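Local coordinates for Phikz039 (Pseudomonas phage phikz, PDB 3ZBQ), which is a phage-encoded tubulin-like protein (PhuZ) that holds guanosine-5'-diphosphate in the nucleotide pocket of its Rossmann-like N-terminal half, at residues A[8-13]-A[96-101]; A[30-35]-A[47-52]; A[17-22]-A[181-186]. All blocks are in the same frame, centred on the assembly; numbering follows the deposited sequence.

Contact 1: residues A[8-13]-A[96-101]. With GDP (guanosine-5'-diphosphate), chain B.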
loop_
_atom_site.group_PDB
_atom_site.type_symbol
_atom_site.label_atom_id
_atom_site.label_comp_id
_atom_site.label_asym_id
_atom_site.label_seq_id
_atom_site.Cartn_x
_atom_site.Cartn_y
_atom_site.Cartn_z
ATOM N N ARG A 8 -7.802 4.670 11.448
ATOM C CA ARG A 8 -6.604 5.500 11.310
ATOM C C ARG A 8 -6.035 5.285 9.918
ATOM O O ARG A 8 -5.844 4.144 9.479
ATOM C CB ARG A 8 -5.540 5.126 12.360
ATOM C CG ARG A 8 -4.269 6.011 12.349
ATOM C CD ARG A 8 -4.503 7.364 13.027
ATOM N NE ARG A 8 -4.739 7.219 14.463
ATOM C CZ ARG A 8 -5.239 8.175 15.242
ATOM N NH1 ARG A 8 -5.562 9.347 14.725
ATOM N NH2 ARG A 8 -5.431 7.950 16.540
ATOM N N ILE A 9 -5.754 6.371 9.212
ATOM C CA ILE A 9 -5.114 6.241 7.916
ATOM C C ILE A 9 -3.696 6.787 8.008
ATOM O O ILE A 9 -3.492 7.903 8.486
ATOM C CB ILE A 9 -5.894 6.980 6.825
ATOM C CG1 ILE A 9 -7.380 6.567 6.864
ATOM C CG2 ILE A 9 -5.269 6.702 5.474
ATOM C CD1 ILE A 9 -8.244 7.200 5.749
ATOM N N TYR A 10 -2.729 5.976 7.586
ATOM C CA TYR A 10 -1.316 6.361 7.595
ATOM C C TYR A 10 -0.860 6.616 6.165
ATOM O O TYR A 10 -0.753 5.671 5.364
ATOM C CB TYR A 10 -0.455 5.237 8.196
ATOM C CG TYR A 10 -0.790 4.853 9.628
ATOM C CD1 TYR A 10 -1.813 3.957 9.906
ATOM C CD2 TYR A 10 -0.052 5.357 10.691
ATOM C CE1 TYR A 10 -2.108 3.588 11.216
ATOM C CE2 TYR A 10 -0.340 4.999 11.999
ATOM C CZ TYR A 10 -1.368 4.115 12.252
ATOM O OH TYR A 10 -1.654 3.768 13.556
ATOM N N PHE A 11 -0.570 7.880 5.849
ATOM C CA PHE A 11 -0.093 8.260 4.527
ATOM C C PHE A 11 1.432 8.346 4.585
ATOM O O PHE A 11 1.973 9.156 5.332
ATOM C CB PHE A 11 -0.670 9.621 4.114
ATOM C CG PHE A 11 -2.152 9.596 3.815
ATOM C CD1 PHE A 11 -2.638 8.917 2.699
ATOM C CD2 PHE A 11 -3.055 10.253 4.646
ATOM C CE1 PHE A 11 -4.003 8.890 2.421
ATOM C CE2 PHE A 11 -4.421 10.231 4.376
ATOM C CZ PHE A 11 -4.898 9.552 3.270
ATOM N N CYS A 12 2.114 7.504 3.808
ATOM C CA CYS A 12 3.560 7.349 3.924
ATOM C C CYS A 12 4.293 7.655 2.625
ATOM O O CYS A 12 3.909 7.175 1.548
ATOM C CB CYS A 12 3.927 5.930 4.382
ATOM S SG CYS A 12 3.020 5.342 5.823
ATOM N N GLY A 13 5.362 8.432 2.740
ATOM C CA GLY A 13 6.175 8.795 1.590
ATOM C C GLY A 13 5.455 9.768 0.675
ATOM O O GLY A 13 4.341 10.183 0.976
ATOM N N ASP A 96 -9.514 1.094 15.245
ATOM C CA ASP A 96 -10.203 -0.191 15.145
ATOM C C ASP A 96 -9.927 -0.837 13.784
ATOM O O ASP A 96 -9.834 -2.059 13.676
ATOM C CB ASP A 96 -11.716 -0.029 15.357
ATOM C CG ASP A 96 -12.082 0.286 16.801
ATOM O OD1 ASP A 96 -11.395 -0.213 17.724
ATOM O OD2 ASP A 96 -13.071 1.024 17.008
ATOM N N THR A 97 -9.770 0.004 12.761
ATOM C CA THR A 97 -9.297 -0.419 11.447
ATOM C C THR A 97 -8.182 0.532 11.041
ATOM O O THR A 97 -8.099 1.647 11.557
ATOM C CB THR A 97 -10.411 -0.370 10.389
ATOM O OG1 THR A 97 -11.022 0.931 10.395
ATOM C CG2 THR A 97 -11.469 -1.434 10.682
ATOM N N ASN A 98 -7.315 0.089 10.138
ATOM C CA ASN A 98 -6.150 0.888 9.771
ATOM C C ASN A 98 -5.873 0.780 8.290
ATOM O O ASN A 98 -5.885 -0.321 7.727
ATOM C CB ASN A 98 -4.926 0.436 10.565
ATOM C CG ASN A 98 -5.133 0.571 12.052
ATOM O OD1 ASN A 98 -4.874 1.637 12.615
ATOM N ND2 ASN A 98 -5.674 -0.484 12.689
ATOM N N ILE A 99 -5.623 1.920 7.657
ATOM C CA ILE A 99 -5.356 1.941 6.235
ATOM C C ILE A 99 -4.003 2.610 6.059
ATOM O O ILE A 99 -3.771 3.676 6.604
ATOM C CB ILE A 99 -6.438 2.720 5.451
ATOM C CG1 ILE A 99 -7.831 2.162 5.772
ATOM C CG2 ILE A 99 -6.174 2.642 3.948
ATOM C CD1 ILE A 99 -8.970 2.857 5.049
ATOM N N VAL A 100 -3.104 1.938 5.355
ATOM C CA VAL A 100 -1.758 2.459 5.118
ATOM C C VAL A 100 -1.546 2.649 3.613
ATOM O O VAL A 100 -1.754 1.715 2.828
ATOM C CB VAL A 100 -0.689 1.491 5.691
ATOM C CG1 VAL A 100 0.703 2.132 5.663
ATOM C CG2 VAL A 100 -1.035 1.089 7.114
ATOM N N VAL A 101 -1.085 3.840 3.213
ATOM C CA VAL A 101 -1.053 4.234 1.801
ATOM C C VAL A 101 0.347 4.637 1.377
ATOM O O VAL A 101 0.963 5.485 2.031
ATOM C CB VAL A 101 -1.995 5.432 1.536
ATOM C CG1 VAL A 101 -2.106 5.725 0.055
ATOM C CG2 VAL A 101 -3.383 5.148 2.131
HETATM P PB GDP B . 8.840 7.833 -1.676
HETATM O O1B GDP B . 8.650 9.229 -1.141
HETATM O O2B GDP B . 7.872 6.875 -1.012
HETATM O O3B GDP B . 10.260 7.353 -1.499
HETATM O O3A GDP B . 8.551 7.775 -3.256
HETATM P PA GDP B . 7.316 8.464 -4.021
HETATM O O1A GDP B . 7.245 9.970 -3.942
HETATM O O2A GDP B . 6.014 7.830 -3.576
HETATM O "O5'" GDP B . 7.614 8.058 -5.535
HETATM C "C5'" GDP B . 7.801 6.700 -5.915
HETATM C "C4'" GDP B . 6.947 6.406 -7.146
HETATM O "O4'" GDP B . 5.566 6.446 -6.785
HETATM C "C3'" GDP B . 7.088 7.430 -8.255
HETATM O "O3'" GDP B . 8.182 7.080 -9.118
HETATM C "C2'" GDP B . 5.754 7.346 -8.957
HETATM O "O2'" GDP B . 5.760 6.235 -9.856
HETATM C "C1'" GDP B . 4.785 6.954 -7.866
HETATM N N9 GDP B . 4.032 8.113 -7.339
HETATM C C8 GDP B . 4.483 9.117 -6.563
HETATM N N7 GDP B . 3.485 9.984 -6.266
HETATM C C5 GDP B . 2.357 9.523 -6.846
HETATM C C6 GDP B . 0.940 9.942 -6.940
HETATM O O6 GDP B . 0.528 10.979 -6.361
HETATM N N1 GDP B . 0.111 9.155 -7.650
HETATM C C2 GDP B . 0.523 8.031 -8.275
HETATM N N2 GDP B . -0.360 7.289 -8.989
HETATM N N3 GDP B . 1.798 7.593 -8.229
HETATM C C4 GDP B . 2.733 8.288 -7.546
#

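Contact 2: residues A[30-35]-A[47-52]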
loop_
_atom_site.group_PDB
_atom_site.type_symbol
_atom_site.label_atom_id
_atom_site.label_comp_id
_atom_site.label_asym_id
_atom_site.label_seq_id
_atom_site.Cartn_x
_atom_site.Cartn_y
_atom_site.Cartn_z
ATOM N N VAL A 30 -6.320 11.053 10.122
ATOM C CA VAL A 30 -5.261 10.696 9.204
ATOM C C VAL A 30 -3.933 11.228 9.732
ATOM O O VAL A 30 -3.888 12.187 10.518
ATOM C CB VAL A 30 -5.507 11.283 7.791
ATOM C CG1 VAL A 30 -6.865 10.871 7.244
ATOM C CG2 VAL A 30 -5.394 12.795 7.816
ATOM N N CYS A 31 -2.846 10.605 9.297
ATOM C CA CYS A 31 -1.526 11.060 9.695
ATOM C C CYS A 31 -0.535 10.788 8.587
ATOM O O CYS A 31 -0.807 9.992 7.671
ATOM C CB CYS A 31 -1.087 10.426 11.019
ATOM S SG CYS A 31 -0.867 8.632 10.981
ATOM N N TYR A 32 0.609 11.463 8.669
ATOM C CA TYR A 32 1.583 11.480 7.588
ATOM C C TYR A 32 2.981 11.204 8.114
ATOM O O TYR A 32 3.410 11.809 9.097
ATOM C CB TYR A 32 1.618 12.854 6.939
ATOM C CG TYR A 32 0.359 13.287 6.235
ATOM C CD1 TYR A 32 -0.678 13.902 6.934
ATOM C CD2 TYR A 32 0.230 13.137 4.863
ATOM C CE1 TYR A 32 -1.823 14.333 6.279
ATOM C CE2 TYR A 32 -0.916 13.555 4.202
ATOM C CZ TYR A 32 -1.930 14.152 4.917
ATOM O OH TYR A 32 -3.057 14.578 4.259
ATOM N N ILE A 33 3.691 10.298 7.452
ATOM C CA ILE A 33 5.047 9.944 7.849
ATOM C C ILE A 33 5.941 9.924 6.616
ATOM O O ILE A 33 5.640 9.255 5.629
ATOM C CB ILE A 33 5.115 8.556 8.538
ATOM C CG1 ILE A 33 4.034 8.408 9.616
ATOM C CG2 ILE A 33 6.496 8.323 9.146
ATOM C CD1 ILE A 33 2.740 7.861 9.089
ATOM N N ASP A 34 7.045 10.657 6.672
ATOM C CA ASP A 34 7.953 10.729 5.530
ATOM C C ASP A 34 9.367 11.000 6.009
ATOM O O ASP A 34 9.614 11.169 7.210
ATOM C CB ASP A 34 7.512 11.842 4.579
ATOM C CG ASP A 34 8.004 11.640 3.153
ATOM O OD1 ASP A 34 8.893 10.783 2.920
ATOM O OD2 ASP A 34 7.489 12.349 2.259
ATOM N N THR A 35 10.293 11.038 5.060
ATOM C CA THR A 35 11.695 11.369 5.326
ATOM C C THR A 35 12.050 12.685 4.643
ATOM O O THR A 35 13.221 12.989 4.399
ATOM C CB THR A 35 12.623 10.273 4.790
ATOM O OG1 THR A 35 12.390 10.129 3.385
ATOM C CG2 THR A 35 12.331 8.930 5.482
ATOM N N ASP A 47 0.711 18.454 14.280
ATOM C CA ASP A 47 -0.026 17.429 15.012
ATOM C C ASP A 47 -0.232 16.124 14.243
ATOM O O ASP A 47 -0.363 15.065 14.854
ATOM C CB ASP A 47 -1.376 17.973 15.490
ATOM C CG ASP A 47 -1.223 19.056 16.540
ATOM O OD1 ASP A 47 -0.195 19.042 17.254
ATOM O OD2 ASP A 47 -2.122 19.919 16.646
ATOM N N ASN A 48 -0.251 16.189 12.914
ATOM C CA ASN A 48 -0.574 14.999 12.125
ATOM C C ASN A 48 0.570 14.454 11.265
ATOM O O ASN A 48 0.379 13.524 10.481
ATOM C CB ASN A 48 -1.830 15.234 11.266
ATOM C CG ASN A 48 -1.602 16.220 10.128
ATOM O OD1 ASN A 48 -0.486 16.704 9.900
ATOM N ND2 ASN A 48 -2.665 16.517 9.399
ATOM N N THR A 49 1.760 15.024 11.416
ATOM C CA THR A 49 2.871 14.676 10.537
ATOM C C THR A 49 4.132 14.395 11.333
ATOM O O THR A 49 4.457 15.129 12.271
ATOM C CB THR A 49 3.148 15.820 9.543
ATOM O OG1 THR A 49 1.978 16.048 8.745
ATOM C CG2 THR A 49 4.345 15.496 8.624
ATOM N N ILE A 50 4.819 13.315 10.973
ATOM C CA ILE A 50 6.144 13.017 11.511
ATOM C C ILE A 50 7.116 12.925 10.346
ATOM O O ILE A 50 6.932 12.109 9.438
ATOM C CB ILE A 50 6.178 11.681 12.290
ATOM C CG1 ILE A 50 5.432 11.810 13.610
ATOM C CG2 ILE A 50 7.621 11.269 12.573
ATOM C CD1 ILE A 50 5.297 10.486 14.353
ATOM N N ILE A 51 8.136 13.776 10.367
ATOM C CA ILE A 51 9.202 13.739 9.368
ATOM C C ILE A 51 10.458 13.145 10.004
ATOM O O ILE A 51 10.941 13.640 11.020
ATOM C CB ILE A 51 9.495 15.138 8.810
ATOM C CG1 ILE A 51 8.224 15.743 8.213
ATOM C CG2 ILE A 51 10.607 15.080 7.748
ATOM C CD1 ILE A 51 7.577 14.870 7.138
ATOM N N ILE A 52 10.966 12.060 9.425
ATOM C CA ILE A 52 12.118 11.366 9.990
ATOM C C ILE A 52 13.381 11.928 9.363
ATOM O O ILE A 52 13.630 11.733 8.170
ATOM C CB ILE A 52 12.043 9.861 9.727
ATOM C CG1 ILE A 52 10.747 9.290 10.324
ATOM C CG2 ILE A 52 13.241 9.140 10.330
ATOM C CD1 ILE A 52 10.524 7.828 9.979
HETATM O O HOH W 1 -5.157 15.108 10.486
HETATM O O HOH W 2 15.418 12.106 5.865
#

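Contact 3: residues A[17-22]-A[181-186]. With GDP (guanosine-5'-diphosphate), chain B.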
loop_
_atom_site.group_PDB
_atom_site.type_symbol
_atom_site.label_atom_id
_atom_site.label_comp_id
_atom_site.label_asym_id
_atom_site.label_seq_id
_atom_site.Cartn_x
_atom_site.Cartn_y
_atom_site.Cartn_z
ATOM N N PHE A 17 1.613 11.155 0.760
ATOM C CA PHE A 17 1.330 12.569 1.017
ATOM C C PHE A 17 0.410 13.188 -0.039
ATOM O O PHE A 17 -0.489 13.964 0.287
ATOM C CB PHE A 17 2.639 13.374 1.094
ATOM C CG PHE A 17 3.276 13.375 2.467
ATOM C CD1 PHE A 17 3.469 12.182 3.169
ATOM C CD2 PHE A 17 3.690 14.569 3.046
ATOM C CE1 PHE A 17 4.068 12.190 4.436
ATOM C CE2 PHE A 17 4.282 14.587 4.297
ATOM C CZ PHE A 17 4.483 13.401 4.993
ATOM N N ARG A 18 0.656 12.865 -1.306
ATOM C CA ARG A 18 -0.130 13.425 -2.404
ATOM C C ARG A 18 -1.560 12.897 -2.399
ATOM O O ARG A 18 -2.512 13.656 -2.591
ATOM C CB ARG A 18 0.554 13.154 -3.747
ATOM C CG ARG A 18 1.772 14.056 -3.987
ATOM C CD ARG A 18 2.880 13.357 -4.777
ATOM N NE ARG A 18 4.215 13.792 -4.348
ATOM C CZ ARG A 18 5.300 13.022 -4.389
ATOM N NH1 ARG A 18 5.218 11.781 -4.861
ATOM N NH2 ARG A 18 6.472 13.495 -3.969
ATOM N N ILE A 19 -1.706 11.597 -2.180
ATOM C CA ILE A 19 -3.036 11.007 -2.061
ATOM C C ILE A 19 -3.770 11.618 -0.862
ATOM O O ILE A 19 -4.955 11.951 -0.943
ATOM C CB ILE A 19 -2.957 9.485 -1.896
ATOM C CG1 ILE A 19 -2.413 8.824 -3.170
ATOM C CG2 ILE A 19 -4.325 8.923 -1.508
ATOM C CD1 ILE A 19 -3.260 9.085 -4.405
ATOM N N GLY A 20 -3.056 11.777 0.248
ATOM C CA GLY A 20 -3.644 12.343 1.456
ATOM C C GLY A 20 -4.117 13.771 1.253
ATOM O O GLY A 20 -5.146 14.177 1.771
ATOM N N GLU A 21 -3.357 14.542 0.484
ATOM C CA GLU A 21 -3.756 15.907 0.197
ATOM C C GLU A 21 -5.039 15.922 -0.618
ATOM O O GLU A 21 -5.913 16.749 -0.378
ATOM C CB GLU A 21 -2.644 16.656 -0.544
ATOM C CG GLU A 21 -3.007 18.099 -0.862
ATOM C CD GLU A 21 -1.949 18.819 -1.685
ATOM O OE1 GLU A 21 -0.983 18.167 -2.141
ATOM O OE2 GLU A 21 -2.092 20.046 -1.875
ATOM N N LEU A 22 -5.156 14.999 -1.570
ATOM C CA LEU A 22 -6.372 14.885 -2.377
ATOM C C LEU A 22 -7.554 14.368 -1.548
ATOM O O LEU A 22 -8.701 14.680 -1.842
ATOM C CB LEU A 22 -6.154 13.965 -3.585
ATOM C CG LEU A 22 -5.127 14.436 -4.618
ATOM C CD1 LEU A 22 -4.948 13.415 -5.739
ATOM C CD2 LEU A 22 -5.543 15.785 -5.191
ATOM N N ASN A 181 -8.901 6.628 -8.806
ATOM C CA ASN A 181 -9.326 5.291 -8.403
ATOM C C ASN A 181 -8.988 5.022 -6.941
ATOM O O ASN A 181 -9.785 4.448 -6.201
ATOM C CB ASN A 181 -8.756 4.190 -9.306
ATOM C CG ASN A 181 -9.541 2.874 -9.182
ATOM O OD1 ASN A 181 -9.040 1.868 -8.666
ATOM N ND2 ASN A 181 -10.788 2.891 -9.641
ATOM N N ILE A 182 -7.819 5.474 -6.516
ATOM C CA ILE A 182 -7.421 5.310 -5.124
ATOM C C ILE A 182 -8.348 6.059 -4.160
ATOM O O ILE A 182 -8.717 5.530 -3.113
ATOM C CB ILE A 182 -5.945 5.722 -4.927
ATOM C CG1 ILE A 182 -5.030 4.643 -5.533
ATOM C CG2 ILE A 182 -5.650 5.936 -3.444
ATOM C CD1 ILE A 182 -3.552 5.015 -5.569
ATOM N N LEU A 183 -8.738 7.283 -4.510
ATOM C CA LEU A 183 -9.652 8.054 -3.659
ATOM C C LEU A 183 -10.992 7.339 -3.531
ATOM O O LEU A 183 -11.591 7.277 -2.439
ATOM C CB LEU A 183 -9.861 9.454 -4.232
ATOM C CG LEU A 183 -8.580 10.278 -4.315
ATOM C CD1 LEU A 183 -8.851 11.588 -5.025
ATOM C CD2 LEU A 183 -7.998 10.529 -2.926
ATOM N N GLU A 184 -11.461 6.789 -4.648
ATOM C CA GLU A 184 -12.697 6.015 -4.631
ATOM C C GLU A 184 -12.586 4.854 -3.648
ATOM O O GLU A 184 -13.536 4.550 -2.922
ATOM C CB GLU A 184 -13.025 5.494 -6.035
ATOM C CG GLU A 184 -13.422 6.578 -7.017
ATOM C CD GLU A 184 -14.777 6.328 -7.638
ATOM O OE1 GLU A 184 -15.066 5.156 -7.981
ATOM O OE2 GLU A 184 -15.554 7.302 -7.771
ATOM N N VAL A 185 -11.429 4.201 -3.618
ATOM C CA VAL A 185 -11.211 3.080 -2.708
ATOM C C VAL A 185 -11.168 3.541 -1.249
ATOM O O VAL A 185 -11.810 2.943 -0.390
ATOM C CB VAL A 185 -9.928 2.295 -3.070
ATOM C CG1 VAL A 185 -9.513 1.368 -1.934
ATOM C CG2 VAL A 185 -10.128 1.511 -4.371
ATOM N N LEU A 186 -10.418 4.607 -0.976
ATOM C CA LEU A 186 -10.309 5.140 0.386
ATOM C C LEU A 186 -11.679 5.571 0.906
ATOM O O LEU A 186 -12.062 5.265 2.051
ATOM C CB LEU A 186 -9.311 6.306 0.423
ATOM C CG LEU A 186 -7.854 5.918 0.201
ATOM C CD1 LEU A 186 -6.971 7.160 0.107
ATOM C CD2 LEU A 186 -7.381 5.004 1.323
HETATM P PB GDP B . 8.840 7.833 -1.676
HETATM O O1B GDP B . 8.650 9.229 -1.141
HETATM O O2B GDP B . 7.872 6.875 -1.012
HETATM O O3B GDP B . 10.260 7.353 -1.499
HETATM O O3A GDP B . 8.551 7.775 -3.256
HETATM P PA GDP B . 7.316 8.464 -4.021
HETATM O O1A GDP B . 7.245 9.970 -3.942
HETATM O O2A GDP B . 6.014 7.830 -3.576
HETATM O "O5'" GDP B . 7.614 8.058 -5.535
HETATM C "C5'" GDP B . 7.801 6.700 -5.915
HETATM C "C4'" GDP B . 6.947 6.406 -7.146
HETATM O "O4'" GDP B . 5.566 6.446 -6.785
HETATM C "C3'" GDP B . 7.088 7.430 -8.255
HETATM O "O3'" GDP B . 8.182 7.080 -9.118
HETATM C "C2'" GDP B . 5.754 7.346 -8.957
HETATM O "O2'" GDP B . 5.760 6.235 -9.856
HETATM C "C1'" GDP B . 4.785 6.954 -7.866
HETATM N N9 GDP B . 4.032 8.113 -7.339
HETATM C C8 GDP B . 4.483 9.117 -6.563
HETATM N N7 GDP B . 3.485 9.984 -6.266
HETATM C C5 GDP B . 2.357 9.523 -6.846
HETATM C C6 GDP B . 0.940 9.942 -6.940
HETATM O O6 GDP B . 0.528 10.979 -6.361
HETATM N N1 GDP B . 0.111 9.155 -7.650
HETATM C C2 GDP B . 0.523 8.031 -8.275
HETATM N N2 GDP B . -0.360 7.289 -8.989
HETATM N N3 GDP B . 1.798 7.593 -8.229
HETATM C C4 GDP B . 2.733 8.288 -7.546
#

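Contact 1: residues A[8-13]-A[96-101]
Ile-9 and Val-101 lie side by side on one face of two parallel strands, 8-12 and 97-101, adjacent in the Rossmann-like sheet of this tubulin-family protein. Ile-9 CG2 is the bump that fills the shallow hollow between Ile-99 and Val-101, 4.1 Å from Val-101 CG2. The same methyl sits over one face of the Phe-11 ring, offset toward its rim. Phe-11 leans across to its neighbour, CD1 lying 3.7 Å from Val-101 CB. Leu-186 of helix 175-192 packs on Phe-11 and Ile-99 from this side. On the other face, Tyr-10 CG stands anti to the carbonyl carbon (chi1 -60°), which lays the ring beside the Asn-98 amide, planes 33° apart. Tyr-10 CE1 puts the ring edge 3.7 Å from Asn-98 OD1, which lies in the ring plane, while CD1 meets Val-100 CG2. Tyr-10 OH is held by Phe-92 O, and Asn-98 OD1 by Gly-95 N. Cys-12 SG rests against Val-100 CG1 at 4.0 Å, with helix 109-122 covering both. Five backbone hydrogen bonds join the strands, Tyr-10 N to Ile-99 O being the shortest at 2.7 Å. Strand 8-12 leads directly to the nucleotide, where Gly-13 CA comes within 3.7 Å of GDP O2B.

Contact 2: residues A[30-35]-A[47-52]
Tyr-32 and Thr-49 stand side by side as a bridge pair on one face of parallel strands 30-34 and 49-51, the edge pair of the Rossmann-like sheet. Four backbone hydrogen bonds form the ladder: Asn-48 O receives Tyr-32 N, Tyr-32 O receives Ile-50 N at 2.8 Å, Ile-50 O receives Asp-34 N, and Asp-34 O receives Ile-52 N at 2.7 Å. Waters bridge both ends: Val-30 O with Asn-48 ND2, and Thr-35 O with Ile-52 O. Among side-chain polar bonds, Thr-49 OG1 donates to Asn-48 OD1 (2.8 Å) from above the carbonyl plane, and Thr-45 N also binds that oxygen. Asp-34 OD1 accepts Thr-35 N at 2.6 Å, while OD2 is held by Asn-39. In the packing, Asn-48 CG stands between its backbone N and carbonyl carbon (chi1 70°), bringing the amide beside the Tyr-32 ring at 60° between planes, Tyr-32 CE1 3.9 Å from Asn-48 ND2. Tyr-32 CB meets Thr-49 OG1 at 3.7 Å. On the opposite face Ile-33 CG2 touches Ile-52 CD1 at 4.1 Å. Ile-88 of helix 85-91 covers Ile-33, Ile-50 and Ile-52, and helix 74-81 packs on Ile-52 and Thr-35. Phe-17 of helix 13-23 meets the Tyr-32 ring edge-to-face, while strand 7-12 pairs with strand 30-34.

Contact 3: residues A[17-22]-A[181-186]
Ile-19 of helix 17-22 points into helix 181-186, where Ile-182, Leu-183 and Leu-186 receive it. The two helix segments cross at -66°, their axes 10.4 Å apart at closest approach. The side-chain contacts are all apolar, and no hydrogen bond passes between the helices. Ile-19 CG2 does most of the touching: with chi1 at -67°, CG1 points away from the carbonyl carbon and CG2 is left opposite the backbone N, facing Leu-186 CD1 at 3.6 Å and Ile-182 CG2 at 3.8 Å. The Ile-19 and Ile-182 side chains cross at about a right angle. Leu-183 brings both of its methyls to the first helix. CD2 lies against the backbone carbonyl Ile-19 O, and Leu-183 CD1 lies 3.9 Å from Leu-22 CB.

The main polar reach of helix 17-22 is Arg-18, which turns to the nucleotide. Arg-18 NH1 gives two hydrogen bonds to GDP, each 2.9 Å: one to O1A of the alpha phosphate, the other to N7 of the guanine. NH1 thus ties the alpha phosphate to the base, and the guanidinium charge would be expected to offset part of the phosphate charge. On the way there Arg-18 CB lies 3.4 Å from GDP O6. Arg-18 NH2 has a further, weak hydrogen bond to Asn-39.

As in other tubulin-family proteins, helix 175-192 probably corresponds to the core helix between the nucleotide-binding sheet and the C-terminal domain, and helix 13-23 follows the sheet's first strand. Asn-179, on helix 175-192, also binds GDP and touches Ile-19 and Leu-22, so both helices contribute to the nucleotide site. Behind the contact, Ile-182 rests on Val-130 and Ile-132 of strand 127-133 and on His-167 of strand 163-168. Helix 13-23 meanwhile turns Phe-17 toward Tyr-32 of strand 30-34.

In the fold
All three contacts belong to the nucleotide-binding half of the chain. Contacts 1 and 2 share one sheet, in which strands 49-51, 30-34, 7-12 and 97-103 run side by side and parallel; their centres are about 11 Å apart. Contact 3 lies against the same sheet, its centre about 11 Å from that of contact 1 and about 16 Å from that of contact 2. Along the chain, strand 7-12, helix 13-23 and strand 30-34 follow in a beta-alpha-beta unit that supplies the first segment of every contact. Phe-11, Phe-17 and Tyr-32 meet where these elements converge, while Gly-13, Asp-34 and Arg-18 bring all three contacts close to the bound GDP.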